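Local structure of ribosome-associated protein Y (PSrp-1) (Clostridium acetobutylicum, 3KA5) at residues V19-F30 with V42-Y51. The protein is probably required for pairing active 70S ribosomes into translationally inactive 100S dimers in stationary phase, this chain being its C-terminal domain. Sequence-based numbering, arbitrary orientation.
Sequences VLEMELLGHNFF and VVYKRKDGNY
Val43 O accepts the backbone N-H of Phe30 at 2.8 Å and is also touched by Phe29 CA at 3.2 Å, a CA-H...O contact beside the hydrogen bond. With the return bond from Val43 N to Phe30 O, this makes Phe30 and Val43 a hydrogen-bonded antiparallel pair, and Lys45 N to Asn28 O adds a longer rung where strand 29-34 begins. Across these strands helix 15-25 lays its apolar side, a compact example of a helix packed on one face of a three-stranded antiparallel sheet. Val19 CG1, anti to the backbone N, points over the Tyr51 ring, 3.5 Å from its centroid and 4° off the normal, a CH-pi contact, while CG2 reaches Val43 CG1. Selenomethionine Met22 bends at its last torsion (chi3 57°), bringing CE to 3.6 Å from Tyr51 CD1, with SE against Val43 O and Tyr44 CA. Glu23 closes the border: OE2 lies at the edge of the Tyr51 ring, its carboxylate turned 56° from the ring plane, and OE1 forms a long salt bridge with Lys45 NZ, 3.9 Å away. On the face carrying Phe29 and Tyr44, Phe29 stacks on Phe29 of the second subunit; separately, the strand of Tyr51 pairs in parallel with a strand of that subunit, extending the sheet across the interface. Apolar contact therefore probably does most to seat the helix, the Glu23-Lys45 bridge being a peripheral addition.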
ATOM      1  N   VAL B  19      -3.704   9.951  -6.644  1.00 10.26           N
ATOM      2  CA  VAL B  19      -5.127   9.624  -6.703  1.00 12.85           C
ATOM      3  C   VAL B  19      -5.602   9.625  -8.149  1.00 11.01           C
ATOM      4  O   VAL B  19      -6.373   8.758  -8.565  1.00 11.67           O
ATOM      5  CB  VAL B  19      -5.981  10.630  -5.896  1.00 12.02           C
ATOM      6  CG1 VAL B  19      -7.458  10.391  -6.160  1.00 13.54           C
ATOM      7  CG2 VAL B  19      -5.689  10.480  -4.420  1.00 15.57           C
ATOM      8  N   LEU B  20      -5.138  10.604  -8.918  1.00 10.57           N
ATOM      9  CA  LEU B  20      -5.508  10.705 -10.327  1.00  8.81           C
ATOM     10  C   LEU B  20      -5.009   9.475 -11.087  1.00 11.37           C
ATOM     11  O   LEU B  20      -5.753   8.861 -11.852  1.00 10.61           O
ATOM     12  CB  LEU B  20      -4.908  11.985 -10.920  1.00  9.70           C
ATOM     13  CG  LEU B  20      -5.103  12.306 -12.404  1.00 14.78           C
ATOM     14  CD1 LEU B  20      -6.578  12.256 -12.778  1.00 14.54           C
ATOM     15  CD2 LEU B  20      -4.517  13.694 -12.680  1.00 20.87           C
ATOM     16  N   GLU B  21      -3.745   9.124 -10.864  1.00 11.82           N
ATOM     17  CA  GLU B  21      -3.137   7.959 -11.509  1.00 10.63           C
ATOM     18  C   GLU B  21      -3.878   6.683 -11.154  1.00 13.09           C
ATOM     19  O   GLU B  21      -4.117   5.823 -12.012  1.00 13.57           O
ATOM     20  CB  GLU B  21      -1.677   7.814 -11.077  1.00 11.04           C
ATOM     21  CG  GLU B  21      -0.724   8.749 -11.777  1.00 12.55           C
ATOM     22  CD  GLU B  21      -0.675   8.495 -13.266  1.00 16.57           C
ATOM     23  OE1 GLU B  21      -0.504   7.326 -13.664  1.00 23.75           O
ATOM     24  OE2 GLU B  21      -0.806   9.460 -14.038  1.00 26.26           O
HETATM   25  N   MSE B  22      -4.234   6.544  -9.882  1.00 13.36           N
HETATM   26  CA  MSE B  22      -4.945   5.349  -9.460  1.00 14.01           C
HETATM   27  C   MSE B  22      -6.234   5.211 -10.247  1.00 11.17           C
HETATM   28  O   MSE B  22      -6.576   4.122 -10.702  1.00 14.42           O
HETATM   29  CB  MSE B  22      -5.252   5.395  -7.960  1.00 11.65           C
HETATM   30  CG  MSE B  22      -6.078   4.216  -7.480  1.00 13.16           C
HETATM   31 SE   MSE B  22      -6.410   4.364  -5.573  1.00 25.46          SE
HETATM   32  CE  MSE B  22      -7.259   6.083  -5.552  1.00 15.87           C
ATOM     33  N   GLU B  23      -6.948   6.318 -10.426  1.00 10.56           N
ATOM     34  CA  GLU B  23      -8.200   6.282 -11.168  0.50  3.59           C
ATOM     35  C   GLU B  23      -8.016   6.050 -12.668  1.00 10.83           C
ATOM     36  O   GLU B  23      -8.750   5.266 -13.273  1.00 13.63           O
ATOM     37  CB  GLU B  23      -8.980   7.573 -10.932  0.50 14.22           C
ATOM     38  CG  GLU B  23      -9.473   7.721  -9.507  0.50 18.34           C
ATOM     39  CD  GLU B  23     -10.402   6.592  -9.106  0.50 25.65           C
ATOM     40  OE1 GLU B  23     -11.382   6.345  -9.840  0.50 31.43           O
ATOM     41  OE2 GLU B  23     -10.156   5.953  -8.063  0.50 26.76           O
ATOM     42  N   LEU B  24      -7.042   6.731 -13.266  1.00 10.28           N
ATOM     43  CA  LEU B  24      -6.779   6.593 -14.698  1.00 12.73           C
ATOM     44  C   LEU B  24      -6.367   5.171 -15.044  1.00 10.36           C
ATOM     45  O   LEU B  24      -6.703   4.662 -16.114  1.00 12.20           O
ATOM     46  CB  LEU B  24      -5.666   7.557 -15.132  1.00 11.27           C
ATOM     47  CG  LEU B  24      -5.983   9.055 -15.099  1.00 16.89           C
ATOM     48  CD1 LEU B  24      -4.707   9.861 -15.326  1.00 19.65           C
ATOM     49  CD2 LEU B  24      -7.013   9.382 -16.159  1.00 23.06           C
ATOM     50  N   LEU B  25      -5.643   4.534 -14.129  1.00  8.97           N
ATOM     51  CA  LEU B  25      -5.164   3.169 -14.336  1.00 10.57           C
ATOM     52  C   LEU B  25      -6.173   2.097 -13.923  1.00 18.01           C
ATOM     53  O   LEU B  25      -5.998   0.916 -14.237  1.00 15.21           O
ATOM     54  CB  LEU B  25      -3.851   2.977 -13.589  1.00 12.76           C
ATOM     55  CG  LEU B  25      -2.717   3.869 -14.102  1.00 12.53           C
ATOM     56  CD1 LEU B  25      -1.550   3.829 -13.123  1.00 18.19           C
ATOM     57  CD2 LEU B  25      -2.285   3.410 -15.498  1.00 18.18           C
ATOM     58  N   GLY B  26      -7.218   2.512 -13.212  1.00 12.37           N
ATOM     59  CA  GLY B  26      -8.262   1.587 -12.804  1.00 12.67           C
ATOM     60  C   GLY B  26      -8.044   0.723 -11.578  1.00 17.26           C
ATOM     61  O   GLY B  26      -8.652  -0.349 -11.459  1.00 14.38           O
ATOM     62  N   HIS B  27      -7.205   1.177 -10.654  1.00  9.22           N
ATOM     63  CA  HIS B  27      -6.931   0.402  -9.448  1.00 11.13           C
ATOM     64  C   HIS B  27      -7.688   0.879  -8.217  1.00 11.20           C
ATOM     65  O   HIS B  27      -8.229   1.984  -8.208  1.00 15.42           O
ATOM     66  CB  HIS B  27      -5.427   0.395  -9.180  1.00 15.46           C
ATOM     67  CG  HIS B  27      -4.661  -0.428 -10.160  1.00 17.24           C
ATOM     68  ND1 HIS B  27      -4.049  -1.623  -9.819  1.00 17.86           N
ATOM     69  CD2 HIS B  27      -4.448  -0.272 -11.487  1.00 15.70           C
ATOM     70  CE1 HIS B  27      -3.503  -2.156 -10.893  1.00 22.23           C
ATOM     71  NE2 HIS B  27      -3.731  -1.357 -11.922  1.00 15.84           N
ATOM     72  N   ASN B  28      -7.722   0.021  -7.193  1.00 13.43           N
ATOM     73  CA  ASN B  28      -8.412   0.291  -5.927  1.00 17.01           C
ATOM     74  C   ASN B  28      -7.464   0.844  -4.865  1.00 15.30           C
ATOM     75  O   ASN B  28      -7.898   1.370  -3.844  1.00 15.15           O
ATOM     76  CB  ASN B  28      -9.081  -0.989  -5.412  1.00 20.50           C
ATOM     77  CG  ASN B  28     -10.260  -1.422  -6.272  1.00 36.42           C
ATOM     78  OD1 ASN B  28     -10.750  -2.546  -6.155  1.00 42.49           O
ATOM     79  ND2 ASN B  28     -10.729  -0.524  -7.131  1.00 38.28           N
ATOM     80  N   PHE B  29      -6.166   0.688  -5.092  1.00 12.78           N
ATOM     81  CA  PHE B  29      -5.165   1.235  -4.190  1.00  9.44           C
ATOM     82  C   PHE B  29      -3.947   1.489  -5.064  1.00 10.52           C
ATOM     83  O   PHE B  29      -3.827   0.898  -6.133  1.00 12.56           O
ATOM     84  CB  PHE B  29      -4.867   0.277  -3.030  1.00 11.50           C
ATOM     85  CG  PHE B  29      -4.088  -0.938  -3.414  1.00 13.20           C
ATOM     86  CD1 PHE B  29      -2.698  -0.899  -3.473  1.00 14.06           C
ATOM     87  CD2 PHE B  29      -4.739  -2.131  -3.686  1.00 15.14           C
ATOM     88  CE1 PHE B  29      -1.965  -2.047  -3.795  1.00 15.94           C
ATOM     89  CE2 PHE B  29      -4.016  -3.282  -4.009  1.00 15.26           C
ATOM     90  CZ  PHE B  29      -2.629  -3.236  -4.061  1.00 14.30           C
ATOM     91  N   PHE B  30      -3.059   2.372  -4.631  1.00  9.78           N
ATOM     92  CA  PHE B  30      -1.901   2.721  -5.454  1.00  8.41           C
ATOM     93  C   PHE B  30      -0.723   3.076  -4.552  1.00 11.95           C
ATOM     94  O   PHE B  30      -0.827   3.959  -3.697  1.00  9.86           O
ATOM     95  CB  PHE B  30      -2.301   3.912  -6.347  1.00  5.77           C
ATOM     96  CG  PHE B  30      -1.296   4.268  -7.412  1.00  9.35           C
ATOM     97  CD1 PHE B  30      -1.184   3.507  -8.574  1.00 14.68           C
ATOM     98  CD2 PHE B  30      -0.507   5.401  -7.278  1.00 11.79           C
ATOM     99  CE1 PHE B  30      -0.307   3.888  -9.590  1.00 16.12           C
ATOM    100  CE2 PHE B  30       0.370   5.785  -8.284  1.00 13.50           C
ATOM    101  CZ  PHE B  30       0.470   5.029  -9.439  1.00 11.55           C
ATOM    102  N   VAL B  42       0.476   5.061   0.385  1.00  9.00           N
ATOM    103  CA  VAL B  42      -0.501   4.282  -0.357  1.00  9.67           C
ATOM    104  C   VAL B  42      -1.842   5.007  -0.344  1.00 14.31           C
ATOM    105  O   VAL B  42      -2.358   5.343   0.722  1.00 13.86           O
ATOM    106  CB  VAL B  42      -0.697   2.881   0.271  1.00  6.31           C
ATOM    107  CG1 VAL B  42      -1.675   2.062  -0.566  1.00 12.54           C
ATOM    108  CG2 VAL B  42       0.652   2.160   0.369  1.00  7.68           C
ATOM    109  N   VAL B  43      -2.392   5.282  -1.522  1.00 10.89           N
ATOM    110  CA  VAL B  43      -3.695   5.923  -1.590  1.00 12.17           C
ATOM    111  C   VAL B  43      -4.674   4.827  -1.963  1.00 11.41           C
ATOM    112  O   VAL B  43      -4.298   3.832  -2.584  1.00 11.78           O
ATOM    113  CB  VAL B  43      -3.765   7.073  -2.642  1.00 17.23           C
ATOM    114  CG1 VAL B  43      -3.038   8.297  -2.122  1.00 15.26           C
ATOM    115  CG2 VAL B  43      -3.160   6.633  -3.961  1.00 10.28           C
ATOM    116  N   TYR B  44      -5.926   4.993  -1.561  1.00  9.66           N
ATOM    117  CA  TYR B  44      -6.943   3.998  -1.856  1.00 11.94           C
ATOM    118  C   TYR B  44      -8.313   4.651  -1.852  1.00 12.02           C
ATOM    119  O   TYR B  44      -8.483   5.757  -1.340  1.00 13.50           O
ATOM    120  CB  TYR B  44      -6.879   2.864  -0.823  1.00 13.86           C
ATOM    121  CG  TYR B  44      -7.207   3.302   0.590  1.00 14.87           C
ATOM    122  CD1 TYR B  44      -8.502   3.187   1.093  1.00 27.72           C
ATOM    123  CD2 TYR B  44      -6.231   3.863   1.409  1.00 12.14           C
ATOM    124  CE1 TYR B  44      -8.818   3.620   2.383  1.00 21.28           C
ATOM    125  CE2 TYR B  44      -6.539   4.305   2.702  1.00 16.42           C
ATOM    126  CZ  TYR B  44      -7.832   4.180   3.177  1.00 28.70           C
ATOM    127  OH  TYR B  44      -8.142   4.620   4.449  1.00 26.57           O
ATOM    128  N   LYS B  45      -9.286   3.971  -2.443  1.00 16.21           N
ATOM    129  CA  LYS B  45     -10.641   4.491  -2.498  1.00 17.68           C
ATOM    130  C   LYS B  45     -11.448   3.820  -1.396  1.00 19.65           C
ATOM    131  O   LYS B  45     -11.445   2.598  -1.277  1.00 24.03           O
ATOM    132  CB  LYS B  45     -11.264   4.196  -3.864  1.00 27.68           C
ATOM    133  CG  LYS B  45     -12.560   4.942  -4.121  1.00 27.49           C
ATOM    134  CD  LYS B  45     -12.916   4.943  -5.597  1.00 37.35           C
ATOM    135  CE  LYS B  45     -14.047   5.914  -5.871  1.00 40.80           C
ATOM    136  NZ  LYS B  45     -14.337   6.029  -7.327  1.00 42.65           N
ATOM    137  N   ARG B  46     -12.120   4.624  -0.580  1.00 27.53           N
ATOM    138  CA  ARG B  46     -12.926   4.092   0.511  1.00 38.92           C
ATOM    139  C   ARG B  46     -14.420   4.276   0.261  1.00 42.90           C
ATOM    140  O   ARG B  46     -14.848   5.311  -0.251  1.00 42.24           O
ATOM    141  CB  ARG B  46     -12.525   4.760   1.832  1.00 38.02           C
ATOM    142  CG  ARG B  46     -12.039   6.194   1.690  1.00 34.03           C
ATOM    143  CD  ARG B  46     -11.586   6.785   3.024  1.00 38.56           C
ATOM    144  NE  ARG B  46     -12.690   7.367   3.787  1.00 41.27           N
ATOM    145  CZ  ARG B  46     -12.568   7.897   5.002  1.00 42.27           C
ATOM    146  NH1 ARG B  46     -11.388   7.922   5.608  1.00 29.93           N
ATOM    147  NH2 ARG B  46     -13.626   8.409   5.609  1.00 39.01           N
ATOM    148  N   LYS B  47     -15.205   3.258   0.611  1.00 50.57           N
ATOM    149  CA  LYS B  47     -16.656   3.310   0.445  1.00 49.09           C
ATOM    150  C   LYS B  47     -17.207   4.434   1.307  1.00 51.24           C
ATOM    151  O   LYS B  47     -17.718   4.205   2.405  1.00 59.56           O
ATOM    152  CB  LYS B  47     -17.291   1.978   0.855  1.00 52.22           C
ATOM    153  CG  LYS B  47     -17.384   0.953  -0.265  1.00 53.20           C
ATOM    154  CD  LYS B  47     -18.357   1.413  -1.345  1.00 56.21           C
ATOM    155  CE  LYS B  47     -18.589   0.336  -2.398  1.00 56.86           C
ATOM    156  NZ  LYS B  47     -17.346  -0.000  -3.149  1.00 56.09           N
ATOM    157  N   ASP B  48     -17.095   5.653   0.792  1.00 48.62           N
ATOM    158  CA  ASP B  48     -17.548   6.848   1.487  1.00 48.93           C
ATOM    159  C   ASP B  48     -17.458   8.007   0.502  1.00 51.63           C
ATOM    160  O   ASP B  48     -17.943   9.109   0.764  1.00 52.31           O
ATOM    161  CB  ASP B  48     -16.647   7.110   2.700  1.00 49.15           C
ATOM    162  CG  ASP B  48     -16.896   8.461   3.336  1.00 51.74           C
ATOM    163  OD1 ASP B  48     -18.062   8.761   3.665  1.00 58.83           O
ATOM    164  OD2 ASP B  48     -15.920   9.222   3.517  1.00 52.72           O
ATOM    165  N   GLY B  49     -16.830   7.738  -0.638  1.00 50.05           N
ATOM    166  CA  GLY B  49     -16.678   8.755  -1.660  1.00 48.57           C
ATOM    167  C   GLY B  49     -15.302   9.390  -1.634  1.00 46.84           C
ATOM    168  O   GLY B  49     -14.759   9.762  -2.674  1.00 50.59           O
ATOM    169  N   ASN B  50     -14.734   9.518  -0.440  1.00 42.74           N
ATOM    170  CA  ASN B  50     -13.417  10.116  -0.297  1.00 28.11           C
ATOM    171  C   ASN B  50     -12.304   9.122  -0.608  1.00 17.71           C
ATOM    172  O   ASN B  50     -12.545   7.953  -0.905  1.00 23.68           O
ATOM    173  CB  ASN B  50     -13.224  10.662   1.121  1.00 35.27           C
ATOM    174  CG  ASN B  50     -14.117  11.853   1.421  1.00 38.75           C
ATOM    175  OD1 ASN B  50     -14.062  12.878   0.738  1.00 36.14           O
ATOM    176  ND2 ASN B  50     -14.940  11.727   2.454  1.00 40.54           N
ATOM    177  N   TYR B  51     -11.078   9.614  -0.538  1.00 19.36           N
ATOM    178  CA  TYR B  51      -9.903   8.798  -0.792  1.00 19.08           C
ATOM    179  C   TYR B  51      -9.093   8.787   0.488  1.00 20.21           C
ATOM    180  O   TYR B  51      -9.155   9.734   1.270  1.00 19.32           O
ATOM    181  CB  TYR B  51      -9.071   9.416  -1.920  1.00 17.05           C
ATOM    182  CG  TYR B  51      -9.734   9.355  -3.277  1.00 15.04           C
ATOM    183  CD1 TYR B  51      -9.771   8.166  -4.001  1.00 16.99           C
ATOM    184  CD2 TYR B  51     -10.349  10.480  -3.826  1.00 18.87           C
ATOM    185  CE1 TYR B  51     -10.403   8.099  -5.242  1.00 18.02           C
ATOM    186  CE2 TYR B  51     -10.984  10.421  -5.065  1.00 19.43           C
ATOM    187  CZ  TYR B  51     -11.007   9.228  -5.765  1.00 14.78           C
ATOM    188  OH  TYR B  51     -11.638   9.156  -6.988  1.00 19.74           O
TER